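Local coordinates for oxidoreductase (PDB 3HJ9), which binds flavin mononucleotide and is probably an FMN-dependent oxidoreductase of the nitroreductase family, at residues 17-22 against 122-127; 23-28 against 114-119; 71-76 against 107-112; 93-98 against 142-147. All blocks are in the same frame, centred on the assembly; numbering follows the deposited sequence.

Overall arrangement
Interactions 2, 3 and 4 reach the main antiparallel sheet. Interaction 2 adds the edge strand 28-30, and interaction 3 sits at the turn that ends strand 103-108. Interaction 4 joins strands 94-100 and 137-144 in the buried middle. Tyr-107 N of interaction 3 lies 2.9 Å from Val-96 O of interaction 4, a probable hydrogen bond, and Lys-117 CG of interaction 2 packs 3.7 Å from Tyr-97 CE2 of interaction 4. Interaction 1 is peripheral and meets interaction 2 where Pro-18 CG lies 3.7 Å from Arg-118 NH1. The side chains nearest a bound FMN are Val-93 of interaction 4 (about 7 Å), Val-75 of interaction 3 (about 10 Å) and Ser-124 of interaction 1 (about 11 Å).

Interaction 1 (17-22 against 122-127); sequences LPRPAV and LRSMTG
Arg-19 reaches across to Arg-123 and takes hold of its backbone carbonyl. From CB outward, CG lies anti to the carbonyl carbon (chi1 -70°), and CB, CG and CD serve as a spacer that makes no close approach to 122-127. The chain bends at chi3 and delivers NE to Asp-121 OD2, a salt bridge just outside the contact. CZ and NH1 follow, passing 3.9 and 3.8 Å from Arg-123 O. NH2, at the tip, donates to that same oxygen over 3.0 Å with an N-H...O angle of 158°. The oxygen lies near the guanidinium plane, at its edge, while the donor is tilted 34° from the plane of the carbonyl. Arg-123 CB also lies at this edge, 3.8 Å from NH2. The side chain of Arg-123 has business of its own: NE is salt-bridged to Asp-121 OD1 and NH1 donates to Ala-135 O. One carboxylate thus holds both arginines, which probably offsets their like charges.

Beside this bond, Pro-18 faces Leu-122 loosely, and Leu-17 O approaches the selenium of Met-125, a selenomethionine; Leu-122 and Met-125 each have two conformers, so these details are less certain. The contact follows directly on the short antiparallel pairing of 19-20 with 120-121, and helix 190-196 packs against Pro-18, Leu-122 and Met-125 through His-196 and Leu-193.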
loop_
_atom_site.group_PDB
_atom_site.type_symbol
_atom_site.label_atom_id
_atom_site.label_comp_id
_atom_site.label_asym_id
_atom_site.label_seq_id
_atom_site.Cartn_x
_atom_site.Cartn_y
_atom_site.Cartn_z
ATOM N N LEU A 17 -28.802 9.658 -1.367
ATOM C CA LEU A 17 -29.228 8.373 -0.843
ATOM C C LEU A 17 -28.695 7.299 -1.768
ATOM O O LEU A 17 -28.229 7.601 -2.869
ATOM C CB LEU A 17 -30.741 8.290 -0.730
ATOM C CG LEU A 17 -31.322 9.191 0.363
ATOM C CD1 LEU A 17 -32.852 9.166 0.309
ATOM C CD2 LEU A 17 -30.787 8.803 1.778
ATOM N N PRO A 18 -28.702 6.039 -1.306
ATOM C CA PRO A 18 -28.298 4.990 -2.230
ATOM C C PRO A 18 -29.304 4.885 -3.377
ATOM O O PRO A 18 -30.505 5.013 -3.146
ATOM C CB PRO A 18 -28.352 3.738 -1.353
ATOM C CG PRO A 18 -28.071 4.276 0.026
ATOM C CD PRO A 18 -28.917 5.492 0.046
ATOM N N ARG A 19 -28.800 4.692 -4.593
ATOM C CA ARG A 19 -29.657 4.522 -5.753
ATOM C C ARG A 19 -30.185 3.070 -5.763
ATOM O O ARG A 19 -29.540 2.155 -5.162
ATOM C CB ARG A 19 -28.911 4.815 -7.047
ATOM C CG ARG A 19 -28.571 6.284 -7.243
ATOM C CD ARG A 19 -27.841 6.487 -8.553
ATOM N NE ARG A 19 -26.543 5.813 -8.511
ATOM C CZ ARG A 19 -25.471 6.248 -7.857
ATOM N NH1 ARG A 19 -25.480 7.407 -7.186
ATOM N NH2 ARG A 19 -24.354 5.523 -7.875
ATOM N N PRO A 20 -31.325 2.845 -6.425
ATOM C CA PRO A 20 -31.854 1.498 -6.544
ATOM C C PRO A 20 -30.899 0.593 -7.343
ATOM O O PRO A 20 -30.221 1.065 -8.279
ATOM C CB PRO A 20 -33.168 1.688 -7.300
ATOM C CG PRO A 20 -33.380 3.108 -7.466
ATOM C CD PRO A 20 -32.192 3.848 -7.088
ATOM N N ALA A 21 -30.821 -0.679 -6.945
ATOM C CA ALA A 21 -29.988 -1.638 -7.653
ATOM C C ALA A 21 -30.508 -1.799 -9.102
ATOM O O ALA A 21 -31.718 -1.723 -9.357
ATOM C CB ALA A 21 -29.935 -2.985 -6.905
ATOM N N VAL A 22 -29.570 -1.908 -10.034
ATOM C CA VAL A 22 -29.839 -2.100 -11.458
ATOM C C VAL A 22 -29.354 -3.505 -11.754
ATOM O O VAL A 22 -28.167 -3.794 -11.630
ATOM C CB VAL A 22 -29.026 -1.123 -12.344
ATOM C CG1 VAL A 22 -29.375 -1.329 -13.818
ATOM C CG2 VAL A 22 -29.257 0.304 -11.913
ATOM N N LEU A 122 -24.361 1.738 -4.371
ATOM C CA LEU A 122 -23.623 2.656 -3.479
ATOM C C LEU A 122 -22.351 3.209 -4.125
ATOM O O LEU A 122 -21.408 3.616 -3.437
ATOM C CB LEU A 122 -23.299 1.979 -2.136
ATOM C CG LEU A 122 -24.484 1.773 -1.196
ATOM C CD1 LEU A 122 -25.378 0.656 -1.659
ATOM C CD2 LEU A 122 -23.966 1.478 0.192
ATOM N N ARG A 123 -22.305 3.248 -5.450
ATOM C CA ARG A 123 -21.135 3.807 -6.111
ATOM C C ARG A 123 -21.112 5.325 -5.889
ATOM O O ARG A 123 -22.162 5.977 -5.891
ATOM C CB ARG A 123 -21.134 3.492 -7.583
ATOM C CG ARG A 123 -20.918 2.015 -7.858
ATOM C CD ARG A 123 -21.012 1.770 -9.344
ATOM N NE ARG A 123 -22.364 2.059 -9.821
ATOM C CZ ARG A 123 -22.710 2.317 -11.079
ATOM N NH1 ARG A 123 -21.823 2.317 -12.073
ATOM N NH2 ARG A 123 -23.984 2.559 -11.359
ATOM N N SER A 124 -19.895 5.846 -5.756
ATOM C CA SER A 124 -19.594 7.246 -5.451
ATOM C C SER A 124 -20.463 7.845 -4.318
ATOM O O SER A 124 -21.210 8.810 -4.505
ATOM C CB SER A 124 -19.532 8.125 -6.701
ATOM O OG SER A 124 -20.755 8.102 -7.380
HETATM N N MSE A 125 -20.340 7.202 -3.154
HETATM C CA MSE A 125 -21.000 7.605 -1.912
HETATM C C MSE A 125 -19.922 7.983 -0.890
HETATM O O MSE A 125 -20.109 7.803 0.308
HETATM C CB MSE A 125 -21.895 6.466 -1.396
HETATM C CG MSE A 125 -23.026 6.096 -2.317
HETATM SE SE MSE A 125 -24.301 7.545 -2.493
HETATM C CE MSE A 125 -24.710 7.711 -0.619
ATOM N N THR A 126 -18.793 8.521 -1.358
ATOM C CA THR A 126 -17.718 8.932 -0.429
ATOM C C THR A 126 -18.117 10.140 0.421
ATOM O O THR A 126 -17.496 10.378 1.417
ATOM C CB THR A 126 -16.389 9.301 -1.124
ATOM O OG1 THR A 126 -16.573 10.499 -1.873
ATOM C CG2 THR A 126 -15.858 8.161 -1.999
ATOM N N GLY A 127 -19.133 10.896 0.019
ATOM C CA GLY A 127 -19.570 12.064 0.742
ATOM C C GLY A 127 -18.785 13.341 0.462
ATOM O O GLY A 127 -19.027 14.347 1.116
#

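Interaction 2 (23-28 against 114-119); sequences GTSERV and LELKRA
The start of the sheet's edge strand is fixed here, where Arg-27 and Val-28 come alongside Leu-116 and Glu-115. Val-28 and Glu-115 form an antiparallel non-hydrogen-bonded pair, their CA atoms 4.8 Å apart and their side chains on the same face. The bond that sets the register runs from Leu-116 N to Arg-27 O, 2.9 Å and nearly straight at 168°. Next to it, a CA-H...O contact joins Val-28 CA to Leu-114 O at 3.2 Å. Within this chain, strand 28-30 is the outermost of the antiparallel sheet on this side, and 113-116 lies between it and strand 103-108. Past Leu-116 the chain turns a corner in a classic beta bulge, Lys-117 and Arg-118 both facing Leu-104.

Before the pairing begins, Ser-25 dips toward that corner. Its hydroxyl stands anti to the backbone N (chi1 175°), which brings OG up against two methyl groups, Ala-119 CB at 3.2 Å and Leu-116 CD2 at 3.4 Å. OG also has a weak hydrogen bond to Ala-102 O. Leu-116 CB lies 3.7 Å from Glu-26 O, a carbonyl that in turn accepts a hydrogen bond from Tyr-105 OH of strand 103-108.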
loop_
_atom_site.group_PDB
_atom_site.type_symbol
_atom_site.label_atom_id
_atom_site.label_comp_id
_atom_site.label_asym_id
_atom_site.label_seq_id
_atom_site.Cartn_x
_atom_site.Cartn_y
_atom_site.Cartn_z
ATOM N N GLY A 23 -30.270 -4.379 -12.112
ATOM C CA GLY A 23 -29.952 -5.752 -12.447
ATOM C C GLY A 23 -30.586 -6.697 -11.448
ATOM O O GLY A 23 -31.562 -6.351 -10.730
ATOM N N THR A 24 -30.041 -7.912 -11.438
ATOM C CA THR A 24 -30.496 -8.974 -10.552
ATOM C C THR A 24 -29.457 -8.894 -9.415
ATOM O O THR A 24 -28.261 -8.991 -9.669
ATOM C CB THR A 24 -30.572 -10.349 -11.305
ATOM O OG1 THR A 24 -29.255 -10.822 -11.636
ATOM C CG2 THR A 24 -31.410 -10.220 -12.610
ATOM N N SER A 25 -29.946 -8.666 -8.196
ATOM C CA SER A 25 -29.148 -8.496 -6.989
ATOM C C SER A 25 -29.006 -9.867 -6.282
ATOM O O SER A 25 -29.588 -10.126 -5.217
ATOM C CB SER A 25 -29.816 -7.423 -6.137
ATOM O OG SER A 25 -29.171 -7.295 -4.909
ATOM N N GLU A 26 -28.207 -10.734 -6.902
ATOM C CA GLU A 26 -28.011 -12.122 -6.450
ATOM C C GLU A 26 -27.303 -12.191 -5.098
ATOM O O GLU A 26 -26.478 -11.335 -4.776
ATOM C CB GLU A 26 -27.242 -12.939 -7.493
ATOM C CG GLU A 26 -27.895 -13.012 -8.891
ATOM C CD GLU A 26 -29.286 -13.672 -8.924
ATOM O OE1 GLU A 26 -29.630 -14.487 -8.025
ATOM O OE2 GLU A 26 -30.054 -13.390 -9.880
ATOM N N ARG A 27 -27.666 -13.193 -4.303
ATOM C CA ARG A 27 -27.135 -13.372 -2.949
ATOM C C ARG A 27 -25.620 -13.657 -2.936
ATOM O O ARG A 27 -24.900 -13.142 -2.078
ATOM C CB ARG A 27 -27.927 -14.470 -2.207
ATOM C CG ARG A 27 -27.580 -14.559 -0.748
ATOM C CD ARG A 27 -28.587 -15.359 0.057
ATOM N NE ARG A 27 -28.136 -15.398 1.446
ATOM C CZ ARG A 27 -27.162 -16.191 1.921
ATOM N NH1 ARG A 27 -26.512 -17.071 1.136
ATOM N NH2 ARG A 27 -26.831 -16.115 3.216
ATOM N N VAL A 28 -25.168 -14.464 -3.900
ATOM C CA VAL A 28 -23.766 -14.816 -4.060
ATOM C C VAL A 28 -23.375 -14.737 -5.528
ATOM O O VAL A 28 -24.114 -15.215 -6.375
ATOM C CB VAL A 28 -23.477 -16.260 -3.572
ATOM C CG1 VAL A 28 -22.013 -16.636 -3.787
ATOM C CG2 VAL A 28 -23.854 -16.419 -2.126
ATOM N N LEU A 114 -18.371 -13.244 -3.962
ATOM C CA LEU A 114 -19.014 -12.012 -3.480
ATOM C C LEU A 114 -20.352 -12.363 -2.784
ATOM O O LEU A 114 -21.149 -13.097 -3.323
ATOM C CB LEU A 114 -19.251 -11.074 -4.668
ATOM C CG LEU A 114 -18.028 -10.478 -5.399
ATOM C CD1 LEU A 114 -18.456 -9.760 -6.702
ATOM C CD2 LEU A 114 -17.333 -9.565 -4.458
ATOM N N GLU A 115 -20.552 -11.850 -1.578
ATOM C CA GLU A 115 -21.752 -12.064 -0.754
ATOM C C GLU A 115 -22.464 -10.719 -0.648
ATOM O O GLU A 115 -21.825 -9.717 -0.338
ATOM C CB GLU A 115 -21.350 -12.530 0.642
ATOM C CG GLU A 115 -20.665 -13.883 0.671
ATOM C CD GLU A 115 -20.299 -14.375 2.109
ATOM O OE1 GLU A 115 -20.701 -15.518 2.447
ATOM O OE2 GLU A 115 -19.640 -13.639 2.898
ATOM N N LEU A 116 -23.760 -10.697 -0.953
ATOM C CA LEU A 116 -24.566 -9.458 -0.916
ATOM C C LEU A 116 -24.644 -8.874 0.507
ATOM O O LEU A 116 -24.932 -9.596 1.458
ATOM C CB LEU A 116 -25.965 -9.695 -1.507
ATOM C CG LEU A 116 -26.929 -8.502 -1.641
ATOM C CD1 LEU A 116 -26.370 -7.468 -2.610
ATOM C CD2 LEU A 116 -28.310 -9.028 -2.077
ATOM N N LYS A 117 -24.283 -7.605 0.622
ATOM C CA LYS A 117 -24.337 -6.801 1.855
ATOM C C LYS A 117 -25.548 -5.860 1.769
ATOM O O LYS A 117 -26.251 -5.684 2.765
ATOM C CB LYS A 117 -23.053 -5.979 2.019
ATOM C CG LYS A 117 -22.962 -5.110 3.286
ATOM C CD LYS A 117 -22.915 -5.957 4.592
ATOM C CE LYS A 117 -23.168 -5.072 5.786
ATOM N NZ LYS A 117 -23.351 -5.770 7.078
ATOM N N ARG A 118 -25.751 -5.221 0.605
ATOM C CA ARG A 118 -26.953 -4.387 0.373
ATOM C C ARG A 118 -27.424 -4.322 -1.098
ATOM O O ARG A 118 -26.653 -3.995 -2.001
ATOM C CB ARG A 118 -26.704 -2.984 0.940
ATOM C CG ARG A 118 -27.998 -2.259 1.158
ATOM C CD ARG A 118 -27.822 -0.908 1.757
ATOM N NE ARG A 118 -29.146 -0.310 1.843
ATOM C CZ ARG A 118 -29.423 0.909 2.289
ATOM N NH1 ARG A 118 -28.472 1.745 2.702
ATOM N NH2 ARG A 118 -30.685 1.294 2.318
ATOM N N ALA A 119 -28.706 -4.588 -1.320
ATOM C CA ALA A 119 -29.322 -4.551 -2.659
ATOM C C ALA A 119 -29.610 -3.094 -3.036
ATOM O O ALA A 119 -30.733 -2.663 -3.050
ATOM C CB ALA A 119 -30.602 -5.434 -2.717
#

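Interaction 3 (71-76 against 107-112); sequences AAAGVN and YDPVHH
Gly-74 and Pro-109 bring their CA atoms to 5.0 Å, yet no direct hydrogen bond links the two backbones. What meets here is the end of helix 62-73, as it passes into strand 75-77, and the turn after strand 103-108 of the nitroreductase sheet. Ala-73 CB comes in at the edge of the Tyr-107 ring, near its plane, 3.6 Å from CD2. Ala-73 O lies 3.3 Å from Pro-109 CG. Further along, Val-75 CG2 comes up beside Pro-109, 3.6 Å from its O and 4.0 Å from its CB, with the branch held anti to the valine's own carbonyl carbon. Within the turn, Pro-109 N sits above one face of the tyrosine ring, toward the rim.

Asn-76, next in strand 75-77, meets the second subunit: its ND2 donates to Leu-46 O and to Arg-49 O there, and Arg-49 is an FMN-binding residue.

Tyr-107 OH and His-112 ND1 share a 2.6 Å hydrogen bond, and His-112 NE2 goes on to Ser-66 OG of helix 62-73. One water ties the pieces together, accepting from Val-75 N, bonding Tyr-107 OH at 2.8 Å, and donating to Pro-109 O at 2.6 Å.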
loop_
_atom_site.group_PDB
_atom_site.type_symbol
_atom_site.label_atom_id
_atom_site.label_comp_id
_atom_site.label_asym_id
_atom_site.label_seq_id
_atom_site.Cartn_x
_atom_site.Cartn_y
_atom_site.Cartn_z
ATOM N N ALA A 71 -6.194 -9.953 -6.654
ATOM C CA ALA A 71 -5.016 -9.093 -6.557
ATOM C C ALA A 71 -5.096 -8.307 -5.242
ATOM O O ALA A 71 -4.178 -8.416 -4.405
ATOM C CB ALA A 71 -4.882 -8.145 -7.783
ATOM N N ALA A 72 -6.239 -7.663 -4.998
ATOM C CA ALA A 72 -6.416 -6.832 -3.776
ATOM C C ALA A 72 -6.463 -7.600 -2.455
ATOM O O ALA A 72 -5.771 -7.214 -1.483
ATOM C CB ALA A 72 -7.654 -5.932 -3.901
ATOM N N ALA A 73 -7.199 -8.720 -2.420
ATOM C CA ALA A 73 -7.507 -9.404 -1.142
ATOM C C ALA A 73 -7.437 -10.924 -1.118
ATOM O O ALA A 73 -7.796 -11.510 -0.105
ATOM C CB ALA A 73 -8.940 -8.994 -0.750
ATOM N N GLY A 74 -6.981 -11.546 -2.208
ATOM C CA GLY A 74 -7.066 -12.954 -2.393
ATOM C C GLY A 74 -6.127 -13.791 -1.566
ATOM O O GLY A 74 -5.138 -13.265 -1.027
ATOM N N VAL A 75 -6.463 -15.083 -1.473
ATOM C CA VAL A 75 -5.614 -16.090 -0.833
ATOM C C VAL A 75 -4.568 -16.508 -1.871
ATOM O O VAL A 75 -4.911 -16.865 -2.981
ATOM C CB VAL A 75 -6.415 -17.307 -0.357
ATOM C CG1 VAL A 75 -5.493 -18.511 0.059
ATOM C CG2 VAL A 75 -7.386 -16.873 0.783
ATOM N N ASN A 76 -3.298 -16.418 -1.517
ATOM C CA ASN A 76 -2.190 -16.841 -2.419
ATOM C C ASN A 76 -1.442 -18.044 -1.897
ATOM O O ASN A 76 -0.641 -18.602 -2.625
ATOM C CB ASN A 76 -1.252 -15.657 -2.783
ATOM C CG ASN A 76 -0.482 -15.078 -1.596
ATOM O OD1 ASN A 76 -0.616 -15.497 -0.442
ATOM N ND2 ASN A 76 0.349 -14.102 -1.894
ATOM N N TYR A 107 -16.327 -9.207 -0.524
ATOM C CA TYR A 107 -15.470 -10.227 -1.097
ATOM C C TYR A 107 -15.013 -11.174 0.008
ATOM O O TYR A 107 -14.475 -10.732 1.007
ATOM C CB TYR A 107 -14.260 -9.599 -1.783
ATOM C CG TYR A 107 -13.283 -10.609 -2.294
ATOM C CD1 TYR A 107 -13.629 -11.477 -3.329
ATOM C CD2 TYR A 107 -11.983 -10.694 -1.773
ATOM C CE1 TYR A 107 -12.701 -12.434 -3.821
ATOM C CE2 TYR A 107 -11.052 -11.627 -2.279
ATOM C CZ TYR A 107 -11.426 -12.497 -3.292
ATOM O OH TYR A 107 -10.530 -13.419 -3.769
ATOM N N ASP A 108 -15.230 -12.468 -0.200
ATOM C CA ASP A 108 -14.811 -13.529 0.704
ATOM C C ASP A 108 -13.568 -14.159 0.036
ATOM O O ASP A 108 -13.714 -14.892 -0.943
ATOM C CB ASP A 108 -15.944 -14.542 0.862
ATOM C CG ASP A 108 -15.579 -15.724 1.713
ATOM O OD1 ASP A 108 -14.451 -15.862 2.221
ATOM O OD2 ASP A 108 -16.467 -16.569 1.860
ATOM N N PRO A 109 -12.359 -13.911 0.581
ATOM C CA PRO A 109 -11.144 -14.497 -0.040
ATOM C C PRO A 109 -11.000 -16.001 0.001
ATOM O O PRO A 109 -10.546 -16.566 -0.977
ATOM C CB PRO A 109 -10.019 -13.872 0.767
ATOM C CG PRO A 109 -10.584 -12.610 1.270
ATOM C CD PRO A 109 -11.975 -12.966 1.646
ATOM N N VAL A 110 -11.400 -16.635 1.103
ATOM C CA VAL A 110 -11.257 -18.076 1.274
ATOM C C VAL A 110 -12.070 -18.863 0.225
ATOM O O VAL A 110 -11.600 -19.892 -0.241
ATOM C CB VAL A 110 -11.589 -18.511 2.746
ATOM C CG1 VAL A 110 -11.652 -20.044 2.886
ATOM C CG2 VAL A 110 -10.580 -17.864 3.722
ATOM N N HIS A 111 -13.252 -18.348 -0.143
ATOM C CA HIS A 111 -14.132 -18.971 -1.134
ATOM C C HIS A 111 -14.177 -18.254 -2.477
ATOM O O HIS A 111 -14.873 -18.715 -3.382
ATOM C CB HIS A 111 -15.553 -19.117 -0.564
ATOM C CG HIS A 111 -15.610 -19.936 0.682
ATOM N ND1 HIS A 111 -15.587 -21.311 0.661
ATOM C CD2 HIS A 111 -15.641 -19.577 1.987
ATOM C CE1 HIS A 111 -15.622 -21.767 1.899
ATOM N NE2 HIS A 111 -15.658 -20.732 2.721
ATOM N N HIS A 112 -13.432 -17.156 -2.606
ATOM C CA HIS A 112 -13.311 -16.359 -3.806
ATOM C C HIS A 112 -14.679 -16.097 -4.432
ATOM O O HIS A 112 -14.966 -16.525 -5.532
ATOM C CB HIS A 112 -12.313 -16.993 -4.784
ATOM C CG HIS A 112 -11.958 -16.121 -5.948
ATOM N ND1 HIS A 112 -11.440 -14.853 -5.794
ATOM C CD2 HIS A 112 -12.014 -16.345 -7.284
ATOM C CE1 HIS A 112 -11.227 -14.321 -6.982
ATOM N NE2 HIS A 112 -11.569 -15.204 -7.901
HETATM O O HOH W 1 -9.061 -15.590 -2.886
#

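Interaction 4 (93-98 against 142-147); sequences VIDVYV and VANHGR
Asp-95 and Arg-147 cross at about a right angle, with the carboxylate and guanidinium planes turned 57° apart. They do so at the end of a central antiparallel strand pair of the nitroreductase sheet, 94-98 against 142-144, whose axes make an angle of 146°. The arginine grips end-on with two nitrogens. NH1 reaches Asp-95 OD1 at 2.9 Å on an almost linear path (174°), in its own guanidinium plane but from above the carboxylate plane. NH2 meets OD2 on its syn lone pair, longer at 3.3 Å and tilted. NH1 also donates to Thr-92 O, so the salt bridge is tied back to the chain just before the strand.

Behind these groups the strands are closed by paired bonds: Asp-95 and Val-142 exchange N-H and O at 2.9 Å in both directions. Tyr-97 lies obliquely to Val-142, whose CG2 comes within 3.4 Å of CD1. The opposite face carries Ile-94 and Ala-143, and there the bent side chain of Ile-94 carries its CD1 to 3.6 Å from Ala-143 CA and 3.9 Å from Ala-143 CB. Helix 156-177 packs on that face, through Met-167 on Ile-94 and Ser-160 on Ala-143. Val-93, whose O accepts from Asn-144 N at 2.8 Å, packs on Ala-163 of the same helix. Asn-144 ND2 sits 3.0 Å above one face of the Arg-147 guanidinium, toward its rim; both are donors, so no hydrogen bond forms between them.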
loop_
_atom_site.group_PDB
_atom_site.type_symbol
_atom_site.label_atom_id
_atom_site.label_comp_id
_atom_site.label_asym_id
_atom_site.label_seq_id
_atom_site.Cartn_x
_atom_site.Cartn_y
_atom_site.Cartn_z
ATOM N N VAL A 93 -7.461 -7.621 8.972
ATOM C CA VAL A 93 -7.989 -6.361 9.504
ATOM C C VAL A 93 -8.884 -5.611 8.498
ATOM O O VAL A 93 -9.788 -4.886 8.923
ATOM C CB VAL A 93 -6.875 -5.460 10.102
ATOM C CG1 VAL A 93 -6.179 -6.238 11.260
ATOM C CG2 VAL A 93 -5.871 -4.950 9.004
ATOM N N ILE A 94 -8.657 -5.819 7.199
ATOM C CA ILE A 94 -9.399 -5.171 6.129
ATOM C C ILE A 94 -10.257 -6.183 5.348
ATOM O O ILE A 94 -9.756 -7.209 4.934
ATOM C CB ILE A 94 -8.432 -4.435 5.135
ATOM C CG1 ILE A 94 -7.687 -3.277 5.834
ATOM C CG2 ILE A 94 -9.152 -3.892 3.913
ATOM C CD1 ILE A 94 -8.599 -2.141 6.400
ATOM N N ASP A 95 -11.545 -5.846 5.172
ATOM C CA ASP A 95 -12.484 -6.571 4.345
ATOM C C ASP A 95 -12.731 -5.668 3.145
ATOM O O ASP A 95 -12.884 -4.444 3.283
ATOM C CB ASP A 95 -13.828 -6.812 5.053
ATOM C CG ASP A 95 -13.746 -7.816 6.191
ATOM O OD1 ASP A 95 -12.865 -8.712 6.196
ATOM O OD2 ASP A 95 -14.588 -7.719 7.116
ATOM N N VAL A 96 -12.772 -6.265 1.968
ATOM C CA VAL A 96 -12.976 -5.532 0.761
ATOM C C VAL A 96 -14.415 -5.695 0.336
ATOM O O VAL A 96 -14.898 -6.804 0.161
ATOM C CB VAL A 96 -12.014 -5.972 -0.348
ATOM C CG1 VAL A 96 -12.349 -5.221 -1.622
ATOM C CG2 VAL A 96 -10.591 -5.701 0.078
ATOM N N TYR A 97 -15.071 -4.564 0.141
ATOM C CA TYR A 97 -16.435 -4.493 -0.330
ATOM C C TYR A 97 -16.383 -3.972 -1.738
ATOM O O TYR A 97 -15.467 -3.223 -2.086
ATOM C CB TYR A 97 -17.278 -3.566 0.550
ATOM C CG TYR A 97 -17.661 -4.177 1.876
ATOM C CD1 TYR A 97 -16.740 -4.237 2.924
ATOM C CD2 TYR A 97 -18.941 -4.695 2.090
ATOM C CE1 TYR A 97 -17.078 -4.781 4.155
ATOM C CE2 TYR A 97 -19.293 -5.246 3.303
ATOM C CZ TYR A 97 -18.346 -5.318 4.335
ATOM O OH TYR A 97 -18.699 -5.877 5.528
ATOM N N VAL A 98 -17.386 -4.326 -2.531
ATOM C CA VAL A 98 -17.466 -3.894 -3.929
ATOM C C VAL A 98 -18.846 -3.297 -4.193
ATOM O O VAL A 98 -19.847 -4.002 -4.026
ATOM C CB VAL A 98 -17.254 -5.093 -4.934
ATOM C CG1 VAL A 98 -16.987 -4.572 -6.317
ATOM C CG2 VAL A 98 -16.124 -6.011 -4.502
ATOM N N VAL A 142 -12.628 -1.745 4.290
ATOM C CA VAL A 142 -13.236 -1.536 5.595
ATOM C C VAL A 142 -12.383 -2.152 6.682
ATOM O O VAL A 142 -12.083 -3.328 6.594
ATOM C CB VAL A 142 -14.624 -2.142 5.639
ATOM C CG1 VAL A 142 -15.247 -2.031 7.067
ATOM C CG2 VAL A 142 -15.530 -1.474 4.570
ATOM N N ALA A 143 -12.038 -1.373 7.715
ATOM C CA ALA A 143 -11.243 -1.867 8.873
ATOM C C ALA A 143 -12.185 -2.487 9.871
ATOM O O ALA A 143 -13.216 -1.890 10.210
ATOM C CB ALA A 143 -10.433 -0.760 9.567
ATOM N N ASN A 144 -11.815 -3.665 10.356
ATOM C CA ASN A 144 -12.570 -4.369 11.349
ATOM C C ASN A 144 -11.891 -4.209 12.701
ATOM O O ASN A 144 -10.964 -4.951 13.042
ATOM C CB ASN A 144 -12.753 -5.832 10.964
ATOM C CG ASN A 144 -13.887 -6.465 11.736
ATOM O OD1 ASN A 144 -13.982 -6.342 12.970
ATOM N ND2 ASN A 144 -14.814 -7.073 10.997
ATOM N N HIS A 145 -12.390 -3.252 13.482
ATOM C CA HIS A 145 -11.840 -2.957 14.809
ATOM C C HIS A 145 -11.938 -4.109 15.816
ATOM O O HIS A 145 -11.135 -4.179 16.758
ATOM C CB HIS A 145 -12.402 -1.624 15.368
ATOM C CG HIS A 145 -11.886 -0.408 14.647
ATOM N ND1 HIS A 145 -10.781 0.299 15.073
ATOM C CD2 HIS A 145 -12.310 0.214 13.516
ATOM C CE1 HIS A 145 -10.542 1.299 14.241
ATOM N NE2 HIS A 145 -11.453 1.267 13.281
ATOM N N GLY A 146 -12.895 -5.016 15.612
ATOM C CA GLY A 146 -13.025 -6.223 16.441
ATOM C C GLY A 146 -11.820 -7.160 16.387
ATOM O O GLY A 146 -11.548 -7.832 17.353
ATOM N N ARG A 147 -11.086 -7.163 15.271
ATOM C CA ARG A 147 -9.872 -7.972 15.086
ATOM C C ARG A 147 -8.566 -7.217 15.432
ATOM O O ARG A 147 -7.468 -7.768 15.232
ATOM C CB ARG A 147 -9.793 -8.468 13.646
ATOM C CG ARG A 147 -10.988 -9.327 13.205
ATOM C CD ARG A 147 -11.063 -9.414 11.705
ATOM N NE ARG A 147 -12.426 -9.661 11.207
ATOM C CZ ARG A 147 -12.845 -9.475 9.936
ATOM N NH1 ARG A 147 -12.025 -9.047 8.956
ATOM N NH2 ARG A 147 -14.131 -9.727 9.636
#